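Local structure of putative peptidase (Chlamydophila abortus, 3CE2) at residues A[89-94]-A[375-380]; A[156-161]-A[261-266]; A[309-314]-A[511-516]. The protein is a putative zinc-dependent metallopeptidase of the M3B family, probably an oligopeptidase that degrades a variety of small bioactive peptides. All coordinates share one frame; numbering follows the deposited sequence.

Contact 1 of 3, residues A[89-94]-A[375-380]; sequences YAHLTH and YSSGCY
His91, on helix 66-96, and Tyr375, on strand 375-377, reach for each other from opposite directions. Their rings meet obliquely, with planes at 34° and centroids 5.6 Å apart. The touching atoms are at the ends: His91 CE1 lies 3.6 Å from Tyr375 OH. On the helix, CG of His91 stands anti to the backbone N (chi1 162°), which carries the imidazole toward the strand. On the strand, CG of Tyr375 sits between its backbone N and carbonyl carbon (chi1 67°), and the phenol extends to the helix.

Leu92 completes the contact. Its methyl CD2 comes to the tyrosine ring at the edge, near the ring plane, 3.8 Å from Tyr375 OH and 4.3 Å from Tyr375 CE1. The same methyl faces the short side chain of Ser377, with Leu92 CD2 4.4 Å from Ser377 CB. A compact apolar leucine can fill in between Tyr375, Ser377, Trp24 and Tyr385 without needing a polar partner. Long tyrosine is equally apt, since the segment axes stay 11.1 Å apart at their closest.

Tyr375 and Ser377 point toward the helix, whereas Ser376 points away and hydrogen-bonds Glu403 of the HExxH zinc-binding helix 394-416. The strand is an outer one of a mixed sheet, bound to strand 385-387, and the Tyr375 side chain lies about 7 Å from that of the zinc ligand His406.

No hydrogen bond joins the two segments directly. Tyr375 OH instead bonds the carboxylate of Asp95, while carbons of His91 and Leu92 pack round that same oxygen and the ring edge. The segments thus meet by packing, with the tyrosine hydroxyl held through Asp95 of the same helix 66-96.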
loop_
_atom_site.group_PDB
_atom_site.type_symbol
_atom_site.label_atom_id
_atom_site.label_comp_id
_atom_site.label_asym_id
_atom_site.label_seq_id
_atom_site.Cartn_x
_atom_site.Cartn_y
_atom_site.Cartn_z
ATOM N N TYR A 89 -18.142 -8.456 9.893
ATOM C CA TYR A 89 -18.440 -9.305 11.046
ATOM C C TYR A 89 -18.020 -10.758 10.813
ATOM O O TYR A 89 -17.401 -11.369 11.672
ATOM C CB TYR A 89 -19.926 -9.275 11.378
ATOM C CG TYR A 89 -20.255 -10.154 12.546
ATOM C CD1 TYR A 89 -20.233 -9.644 13.829
ATOM C CD2 TYR A 89 -20.563 -11.502 12.373
ATOM C CE1 TYR A 89 -20.512 -10.424 14.907
ATOM C CE2 TYR A 89 -20.839 -12.309 13.458
ATOM C CZ TYR A 89 -20.813 -11.755 14.726
ATOM O OH TYR A 89 -21.100 -12.502 15.844
ATOM N N ALA A 90 -18.380 -11.314 9.658
ATOM C CA ALA A 90 -18.017 -12.692 9.312
ATOM C C ALA A 90 -16.489 -12.884 9.186
ATOM O O ALA A 90 -15.908 -13.830 9.738
ATOM C CB ALA A 90 -18.712 -13.105 8.038
ATOM N N HIS A 91 -15.850 -11.969 8.468
ATOM C CA HIS A 91 -14.401 -12.020 8.231
ATOM C C HIS A 91 -13.598 -11.897 9.537
ATOM O O HIS A 91 -12.614 -12.603 9.748
ATOM C CB HIS A 91 -14.012 -10.940 7.210
ATOM C CG HIS A 91 -12.558 -10.606 7.197
ATOM N ND1 HIS A 91 -12.039 -9.504 7.855
ATOM C CD2 HIS A 91 -11.508 -11.222 6.599
ATOM C CE1 HIS A 91 -10.731 -9.466 7.675
ATOM N NE2 HIS A 91 -10.384 -10.492 6.913
ATOM N N LEU A 92 -14.023 -11.004 10.419
ATOM C CA LEU A 92 -13.338 -10.843 11.687
ATOM C C LEU A 92 -13.500 -12.123 12.502
ATOM O O LEU A 92 -12.560 -12.554 13.165
ATOM C CB LEU A 92 -13.905 -9.656 12.474
ATOM C CG LEU A 92 -13.727 -8.210 12.017
ATOM C CD1 LEU A 92 -14.378 -7.276 13.056
ATOM C CD2 LEU A 92 -12.263 -7.857 11.812
ATOM N N THR A 93 -14.701 -12.711 12.461
ATOM C CA THR A 93 -15.013 -13.934 13.216
ATOM C C THR A 93 -14.130 -15.094 12.736
ATOM O O THR A 93 -13.477 -15.765 13.530
ATOM C CB THR A 93 -16.533 -14.306 13.103
ATOM O OG1 THR A 93 -17.319 -13.351 13.837
ATOM C CG2 THR A 93 -16.811 -15.712 13.652
ATOM N N HIS A 94 -14.100 -15.280 11.422
ATOM C CA HIS A 94 -13.244 -16.234 10.758
ATOM C C HIS A 94 -11.778 -16.104 11.138
ATOM O O HIS A 94 -11.086 -17.094 11.278
ATOM C CB HIS A 94 -13.421 -16.082 9.247
ATOM C CG HIS A 94 -12.445 -16.870 8.430
ATOM N ND1 HIS A 94 -12.439 -18.249 8.396
ATOM C CD2 HIS A 94 -11.463 -16.469 7.585
ATOM C CE1 HIS A 94 -11.493 -18.661 7.569
ATOM N NE2 HIS A 94 -10.885 -17.602 7.063
ATOM N N TYR A 375 -3.394 -6.390 10.862
ATOM C CA TYR A 375 -4.165 -5.484 10.011
ATOM C C TYR A 375 -5.147 -4.623 10.791
ATOM O O TYR A 375 -5.358 -4.832 11.981
ATOM C CB TYR A 375 -4.930 -6.257 8.920
ATOM C CG TYR A 375 -6.027 -7.158 9.440
ATOM C CD1 TYR A 375 -7.167 -6.629 10.073
ATOM C CD2 TYR A 375 -5.945 -8.545 9.281
ATOM C CE1 TYR A 375 -8.189 -7.464 10.534
ATOM C CE2 TYR A 375 -6.962 -9.394 9.739
ATOM C CZ TYR A 375 -8.080 -8.852 10.363
ATOM O OH TYR A 375 -9.069 -9.697 10.826
ATOM N N SER A 376 -5.734 -3.653 10.085
ATOM C CA SER A 376 -6.854 -2.855 10.561
ATOM C C SER A 376 -8.012 -3.073 9.633
ATOM O O SER A 376 -7.847 -3.160 8.423
ATOM C CB SER A 376 -6.515 -1.378 10.506
ATOM O OG SER A 376 -5.145 -1.214 10.770
ATOM N N SER A 377 -9.204 -3.132 10.194
ATOM C CA SER A 377 -10.375 -3.338 9.381
ATOM C C SER A 377 -11.532 -2.710 10.128
ATOM O O SER A 377 -11.332 -2.047 11.134
ATOM C CB SER A 377 -10.595 -4.847 9.132
ATOM O OG SER A 377 -11.770 -5.090 8.381
ATOM N N GLY A 378 -12.744 -2.934 9.645
ATOM C CA GLY A 378 -13.925 -2.339 10.239
ATOM C C GLY A 378 -14.707 -1.819 9.070
ATOM O O GLY A 378 -14.308 -2.006 7.924
ATOM N N CYS A 379 -15.834 -1.186 9.327
ATOM C CA CYS A 379 -16.552 -0.550 8.231
ATOM C C CYS A 379 -17.162 0.700 8.783
ATOM O O CYS A 379 -16.906 1.061 9.944
ATOM C CB CYS A 379 -17.653 -1.456 7.680
ATOM S SG CYS A 379 -18.794 -1.970 8.981
ATOM N N TYR A 380 -17.997 1.328 7.961
ATOM C CA TYR A 380 -18.574 2.619 8.290
ATOM C C TYR A 380 -19.235 2.598 9.648
ATOM O O TYR A 380 -19.119 3.550 10.413
ATOM C CB TYR A 380 -19.556 3.065 7.205
ATOM C CG TYR A 380 -19.945 4.514 7.303
ATOM C CD1 TYR A 380 -19.079 5.519 6.865
ATOM C CD2 TYR A 380 -21.180 4.885 7.848
ATOM C CE1 TYR A 380 -19.432 6.859 6.956
ATOM C CE2 TYR A 380 -21.548 6.219 7.951
ATOM C CZ TYR A 380 -20.675 7.206 7.498
ATOM O OH TYR A 380 -21.043 8.530 7.594
#

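Contact 2 of 3, residues A[156-161]-A[261-266]; sequences FRLSIH and KRYNSC
An aromatic stack between two interhelical loops, His161 on Tyr263, joins the turn that follows helix 149-156 to the link between helices 240-260 and 266-271. The rings lie face to face, centroids 3.8 Å apart and planes at 17°, with Tyr263 CE1 above the middle of the imidazole. The side chains cross at about a right angle, yet the rings lie flat on each other. CG of His161 is anti to the carbonyl carbon (chi1 -60°), which turns the imidazole to Lys261 and Tyr263.

At its edge the same imidazole is held by a bent hydrogen bond: His161 ND1 donates to Lys261 O over 2.9 Å, and the acceptor lies only 6° out of the ring plane. Together, the edge bond and the face stack restrict the rotation of the ring, a double role that histidine, flat and with a ring N-H, fills well. Tyr272 meets it edge-to-face as well.

Arg262 adds a looser contact at the surface. The carbonyl oxygen of Ile160 sits over one face of its guanidinium, 3.3 Å from Arg262 NH2, where the angle is too poor for a hydrogen bond; the long side chain reaches on to a weak bond with Thr162 O.

Phe156 to Ser159 form a type I beta turn in which Ser159 N and OG both bond Phe156 O, and Ser265 N-caps helix 266-271, into which the other loop leads. Two interhelical loops are thus joined at the surface by a face-to-face aromatic stack with a hydrogen bond at its edge.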
loop_
_atom_site.group_PDB
_atom_site.type_symbol
_atom_site.label_atom_id
_atom_site.label_comp_id
_atom_site.label_asym_id
_atom_site.label_seq_id
_atom_site.Cartn_x
_atom_site.Cartn_y
_atom_site.Cartn_z
ATOM N N PHE A 156 -18.160 9.805 -14.262
ATOM C CA PHE A 156 -18.365 10.509 -15.540
ATOM C C PHE A 156 -17.049 10.891 -16.227
ATOM O O PHE A 156 -17.014 11.101 -17.427
ATOM C CB PHE A 156 -19.209 11.783 -15.350
ATOM C CG PHE A 156 -20.637 11.548 -14.878
ATOM C CD1 PHE A 156 -21.435 10.568 -15.446
ATOM C CD2 PHE A 156 -21.190 12.352 -13.896
ATOM C CE1 PHE A 156 -22.758 10.373 -15.025
ATOM C CE2 PHE A 156 -22.495 12.155 -13.468
ATOM C CZ PHE A 156 -23.282 11.154 -14.048
ATOM N N ARG A 157 -15.965 10.995 -15.473
ATOM C CA ARG A 157 -14.691 11.334 -16.091
ATOM C C ARG A 157 -14.243 10.261 -17.081
ATOM O O ARG A 157 -13.360 10.493 -17.912
ATOM C CB ARG A 157 -13.605 11.558 -15.017
ATOM C CG ARG A 157 -13.540 13.008 -14.563
ATOM C CD ARG A 157 -12.622 13.235 -13.359
ATOM N NE ARG A 157 -11.224 13.384 -13.752
ATOM C CZ ARG A 157 -10.337 12.404 -13.693
ATOM N NH1 ARG A 157 -10.707 11.203 -13.224
ATOM N NH2 ARG A 157 -9.092 12.639 -14.092
ATOM N N LEU A 158 -14.847 9.084 -16.983
ATOM C CA LEU A 158 -14.424 7.940 -17.788
ATOM C C LEU A 158 -15.081 7.918 -19.166
ATOM O O LEU A 158 -14.692 7.153 -20.044
ATOM C CB LEU A 158 -14.679 6.619 -17.035
ATOM C CG LEU A 158 -13.722 6.412 -15.843
ATOM C CD1 LEU A 158 -14.023 5.160 -15.007
ATOM C CD2 LEU A 158 -12.285 6.443 -16.317
ATOM N N SER A 159 -16.078 8.769 -19.343
ATOM C CA SER A 159 -16.820 8.858 -20.594
ATOM C C SER A 159 -15.899 9.151 -21.783
ATOM O O SER A 159 -16.022 8.529 -22.830
ATOM C CB SER A 159 -17.866 9.971 -20.478
ATOM O OG SER A 159 -17.214 11.226 -20.262
ATOM N N ILE A 160 -14.981 10.097 -21.629
ATOM C CA ILE A 160 -14.121 10.465 -22.745
ATOM C C ILE A 160 -13.060 9.406 -23.119
ATOM O O ILE A 160 -12.300 9.585 -24.075
ATOM C CB ILE A 160 -13.450 11.827 -22.488
ATOM C CG1 ILE A 160 -12.538 11.766 -21.257
ATOM C CG2 ILE A 160 -14.509 12.899 -22.278
ATOM C CD1 ILE A 160 -11.613 12.999 -21.122
ATOM N N HIS A 161 -12.990 8.319 -22.353
ATOM C CA HIS A 161 -12.066 7.221 -22.644
ATOM C C HIS A 161 -12.851 5.913 -22.623
ATOM O O HIS A 161 -12.337 4.893 -22.194
ATOM C CB HIS A 161 -10.933 7.137 -21.601
ATOM C CG HIS A 161 -10.076 8.363 -21.511
ATOM N ND1 HIS A 161 -9.109 8.671 -22.444
ATOM C CD2 HIS A 161 -10.004 9.336 -20.570
ATOM C CE1 HIS A 161 -8.499 9.795 -22.103
ATOM N NE2 HIS A 161 -9.025 10.221 -20.967
ATOM N N LYS A 261 -8.112 3.251 -25.557
ATOM C CA LYS A 261 -9.061 3.967 -24.732
ATOM C C LYS A 261 -8.843 5.481 -24.820
ATOM O O LYS A 261 -9.384 6.249 -24.034
ATOM C CB LYS A 261 -9.042 3.453 -23.301
ATOM C CG LYS A 261 -9.664 2.094 -23.161
ATOM C CD LYS A 261 -9.983 1.780 -21.704
ATOM C CE LYS A 261 -9.598 0.343 -21.411
ATOM N NZ LYS A 261 -9.359 0.056 -19.972
ATOM N N ARG A 262 -8.047 5.888 -25.801
ATOM C CA ARG A 262 -7.873 7.292 -26.152
ATOM C C ARG A 262 -6.941 8.016 -25.201
ATOM O O ARG A 262 -7.033 9.232 -25.042
ATOM C CB ARG A 262 -9.224 8.027 -26.297
ATOM C CG ARG A 262 -10.063 7.572 -27.519
ATOM C CD ARG A 262 -11.101 8.624 -28.008
ATOM N NE ARG A 262 -12.372 8.624 -27.266
ATOM C CZ ARG A 262 -12.939 7.559 -26.683
ATOM N NH1 ARG A 262 -12.371 6.346 -26.749
ATOM N NH2 ARG A 262 -14.095 7.705 -26.032
ATOM N N TYR A 263 -6.022 7.275 -24.590
ATOM C CA TYR A 263 -4.965 7.912 -23.806
ATOM C C TYR A 263 -3.736 8.096 -24.671
ATOM O O TYR A 263 -3.525 7.329 -25.596
ATOM C CB TYR A 263 -4.593 7.084 -22.573
ATOM C CG TYR A 263 -5.699 6.894 -21.554
ATOM C CD1 TYR A 263 -6.092 7.932 -20.694
ATOM C CD2 TYR A 263 -6.322 5.670 -21.414
ATOM C CE1 TYR A 263 -7.101 7.739 -19.753
ATOM C CE2 TYR A 263 -7.318 5.471 -20.463
ATOM C CZ TYR A 263 -7.705 6.502 -19.648
ATOM O OH TYR A 263 -8.695 6.266 -18.724
ATOM N N ASN A 264 -2.922 9.093 -24.341
ATOM C CA ASN A 264 -1.721 9.432 -25.090
ATOM C C ASN A 264 -0.460 8.703 -24.659
ATOM O O ASN A 264 0.620 8.956 -25.200
ATOM C CB ASN A 264 -1.453 10.934 -24.978
ATOM C CG ASN A 264 -2.441 11.758 -25.774
ATOM O OD1 ASN A 264 -2.728 11.456 -26.939
ATOM N ND2 ASN A 264 -2.970 12.805 -25.153
ATOM N N SER A 265 -0.585 7.831 -23.664
ATOM C CA SER A 265 0.543 7.067 -23.142
ATOM C C SER A 265 -0.007 6.217 -22.019
ATOM O O SER A 265 -1.119 6.466 -21.559
ATOM C CB SER A 265 1.610 7.995 -22.593
ATOM O OG SER A 265 1.102 8.638 -21.447
ATOM N N CYS A 266 0.763 5.228 -21.567
ATOM C CA CYS A 266 0.273 4.282 -20.561
ATOM C C CYS A 266 0.238 4.931 -19.203
ATOM O O CYS A 266 -0.665 4.656 -18.402
ATOM C CB CYS A 266 1.152 3.039 -20.516
ATOM S SG CYS A 266 1.314 2.267 -22.119
#

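Contact 3 of 3, residues A[309-314]-A[511-516]; sequences KDFHFY and EIITFD. With ZN (zinc ion), chain E.
Phe311 and Thr514 bring the two loop segments together through one nearly straight backbone hydrogen bond, from Thr514 N to Phe311 O over 2.9 Å, and no regular sheet follows from it. Beside it, His312 ND1 donates to Asp516 OD2 (2.7 Å, N-H...O angle 156°), meeting the carboxylate on its syn side but 33° out of its plane. The other ring nitrogen, His312 NE2, binds a zinc ion at 2.2 Å. Asp310 OD2 binds the same metal at 1.9 Å, and a water molecule, which also donates to Asp310 OD1, is a further ligand.

This is an Asp-x-His zinc site with a second-shell carboxylate, separate from the site of the HExxH helix, where His402, His406 and Glu430 bind another zinc ion. Asp516 fixes the rotation of the imidazole and would probably make its metal-bound nitrogen a stronger donor. The ring is sandwiched as well: Thr514 CB makes a CH-pi contact on one face, and Tyr314 OH lies 3.3 Å above the opposite face of His312. Tyr314 CG stands between its backbone N and carbonyl carbon (chi1 51°), which folds the phenol back over His312. A second water bridges Phe313 N, Thr514 O and Asp516 OD2.

On the apolar side, Ile513 CG2 sits over the centre of the Phe313 ring, 3.8 Å from its centroid, and Ile513 CD1 meets Phe311 CD2 at 3.7 Å. Branched isoleucine can thus serve two phenylalanines at once. Phe515 lies nearly parallel to Phe313 but slid aside, with Phe515 CE1 3.8 Å from Phe313 CE2.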
loop_
_atom_site.group_PDB
_atom_site.type_symbol
_atom_site.label_atom_id
_atom_site.label_comp_id
_atom_site.label_asym_id
_atom_site.label_seq_id
_atom_site.Cartn_x
_atom_site.Cartn_y
_atom_site.Cartn_z
ATOM N N LYS A 309 36.170 -2.284 2.190
ATOM C CA LYS A 309 36.904 -1.471 1.226
ATOM C C LYS A 309 36.052 -1.025 0.048
ATOM O O LYS A 309 36.402 -0.083 -0.650
ATOM C CB LYS A 309 38.220 -2.113 0.774
ATOM C CG LYS A 309 38.140 -2.941 -0.498
ATOM C CD LYS A 309 39.534 -3.229 -1.128
ATOM C CE LYS A 309 40.742 -3.053 -0.158
ATOM N NZ LYS A 309 40.645 -3.641 1.227
ATOM N N ASP A 310 34.929 -1.687 -0.183
ATOM C CA ASP A 310 33.980 -1.180 -1.173
ATOM C C ASP A 310 32.545 -1.549 -0.797
ATOM O O ASP A 310 32.327 -2.162 0.245
ATOM C CB ASP A 310 34.364 -1.576 -2.592
ATOM C CG ASP A 310 34.415 -3.052 -2.783
ATOM O OD1 ASP A 310 34.196 -3.789 -1.797
ATOM O OD2 ASP A 310 34.671 -3.477 -3.935
ATOM N N PHE A 311 31.560 -1.140 -1.581
ATOM C CA PHE A 311 30.194 -1.298 -1.092
ATOM C C PHE A 311 29.336 -1.823 -2.197
ATOM O O PHE A 311 29.110 -1.144 -3.202
ATOM C CB PHE A 311 29.642 0.032 -0.604
ATOM C CG PHE A 311 28.472 -0.083 0.309
ATOM C CD1 PHE A 311 28.625 -0.579 1.589
ATOM C CD2 PHE A 311 27.218 0.333 -0.098
ATOM C CE1 PHE A 311 27.538 -0.675 2.459
ATOM C CE2 PHE A 311 26.128 0.249 0.768
ATOM C CZ PHE A 311 26.295 -0.270 2.055
ATOM N N HIS A 312 28.872 -3.052 -2.010
ATOM C CA HIS A 312 28.158 -3.758 -3.041
ATOM C C HIS A 312 26.678 -3.698 -2.721
ATOM O O HIS A 312 26.277 -3.445 -1.568
ATOM C CB HIS A 312 28.634 -5.204 -3.079
ATOM C CG HIS A 312 29.949 -5.397 -3.775
ATOM N ND1 HIS A 312 30.045 -5.836 -5.081
ATOM C CD2 HIS A 312 31.222 -5.226 -3.346
ATOM C CE1 HIS A 312 31.316 -5.919 -5.427
ATOM N NE2 HIS A 312 32.052 -5.548 -4.396
ATOM N N PHE A 313 25.854 -3.933 -3.736
ATOM C CA PHE A 313 24.424 -3.987 -3.503
ATOM C C PHE A 313 24.075 -4.950 -2.393
ATOM O O PHE A 313 23.063 -4.770 -1.731
ATOM C CB PHE A 313 23.680 -4.392 -4.750
ATOM C CG PHE A 313 23.414 -3.274 -5.671
ATOM C CD1 PHE A 313 22.655 -2.175 -5.242
ATOM C CD2 PHE A 313 23.879 -3.321 -6.979
ATOM C CE1 PHE A 313 22.367 -1.122 -6.099
ATOM C CE2 PHE A 313 23.604 -2.269 -7.868
ATOM C CZ PHE A 313 22.843 -1.162 -7.427
ATOM N N TYR A 314 24.902 -5.973 -2.181
ATOM C CA TYR A 314 24.602 -6.927 -1.122
ATOM C C TYR A 314 25.080 -6.438 0.228
ATOM O O TYR A 314 25.091 -7.191 1.196
ATOM C CB TYR A 314 25.144 -8.319 -1.437
ATOM C CG TYR A 314 26.598 -8.381 -1.843
ATOM C CD1 TYR A 314 27.610 -8.422 -0.891
ATOM C CD2 TYR A 314 26.956 -8.433 -3.172
ATOM C CE1 TYR A 314 28.946 -8.500 -1.262
ATOM C CE2 TYR A 314 28.280 -8.507 -3.555
ATOM C CZ TYR A 314 29.268 -8.537 -2.583
ATOM O OH TYR A 314 30.573 -8.613 -2.958
ATOM N N GLU A 511 27.859 6.803 -7.659
ATOM C CA GLU A 511 28.913 7.385 -6.846
ATOM C C GLU A 511 29.284 6.551 -5.639
ATOM O O GLU A 511 30.170 6.934 -4.898
ATOM C CB GLU A 511 28.543 8.802 -6.376
ATOM C CG GLU A 511 28.327 9.807 -7.505
ATOM C CD GLU A 511 29.443 9.770 -8.541
ATOM O OE1 GLU A 511 30.567 10.229 -8.234
ATOM O OE2 GLU A 511 29.194 9.281 -9.667
ATOM N N ILE A 512 28.619 5.435 -5.385
ATOM C CA ILE A 512 28.935 4.735 -4.133
ATOM C C ILE A 512 29.038 3.227 -4.285
ATOM O O ILE A 512 29.845 2.590 -3.619
ATOM C CB ILE A 512 27.931 5.093 -3.002
ATOM C CG1 ILE A 512 28.309 4.426 -1.684
ATOM C CG2 ILE A 512 26.513 4.671 -3.391
ATOM C CD1 ILE A 512 29.768 4.575 -1.286
ATOM N N ILE A 513 28.208 2.658 -5.157
ATOM C CA ILE A 513 28.090 1.207 -5.265
ATOM C C ILE A 513 29.078 0.654 -6.275
ATOM O O ILE A 513 29.230 1.195 -7.376
ATOM C CB ILE A 513 26.649 0.775 -5.686
ATOM C CG1 ILE A 513 25.644 1.127 -4.591
ATOM C CG2 ILE A 513 26.591 -0.736 -5.926
ATOM C CD1 ILE A 513 25.704 0.173 -3.425
ATOM N N THR A 514 29.734 -0.440 -5.908
ATOM C CA THR A 514 30.502 -1.191 -6.869
ATOM C C THR A 514 29.592 -2.277 -7.449
ATOM O O THR A 514 29.033 -3.082 -6.710
ATOM C CB THR A 514 31.694 -1.837 -6.177
ATOM O OG1 THR A 514 32.528 -0.810 -5.618
ATOM C CG2 THR A 514 32.481 -2.763 -7.152
ATOM N N PHE A 515 29.433 -2.290 -8.762
ATOM C CA PHE A 515 28.545 -3.245 -9.402
ATOM C C PHE A 515 29.154 -4.619 -9.502
ATOM O O PHE A 515 30.358 -4.751 -9.584
ATOM C CB PHE A 515 28.140 -2.762 -10.794
ATOM C CG PHE A 515 27.342 -1.507 -10.772
ATOM C CD1 PHE A 515 26.836 -1.018 -9.570
ATOM C CD2 PHE A 515 27.063 -0.820 -11.938
ATOM C CE1 PHE A 515 26.082 0.149 -9.515
ATOM C CE2 PHE A 515 26.302 0.364 -11.896
ATOM C CZ PHE A 515 25.818 0.842 -10.663
ATOM N N ASP A 516 28.319 -5.650 -9.457
ATOM C CA ASP A 516 28.774 -6.984 -9.784
ATOM C C ASP A 516 28.387 -7.239 -11.224
ATOM O O ASP A 516 27.671 -6.443 -11.810
ATOM C CB ASP A 516 28.187 -8.011 -8.840
ATOM C CG ASP A 516 28.774 -7.914 -7.457
ATOM O OD1 ASP A 516 29.749 -8.659 -7.152
ATOM O OD2 ASP A 516 28.266 -7.085 -6.674
HETATM ZN ZN ZN E . 34.174 -5.344 -4.023
HETATM O O HOH W 1 35.116 -6.433 -2.784
HETATM O O HOH W 2 26.900 -4.712 -6.027
#

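The three contacts share no helix or strand and do not touch; their centres are 35 to 46 Å apart. Contact 2 is nested within the long chain loop closed by contact 1, whereas contacts 1 and 3 alternate along the sequence and lie on opposite sides of the chain's centre. Contacts 1 and 3 are partly buried, and contact 2 lies at the surface. Only contact 1 sets a helix against a strand, close to the HExxH zinc, and it relies on packing alone between its segments. The other two join loops: contact 2 by a stack and one hydrogen bond, contact 3 by one backbone bond, a bridging water and a histidine–aspartate bond behind a zinc ligand.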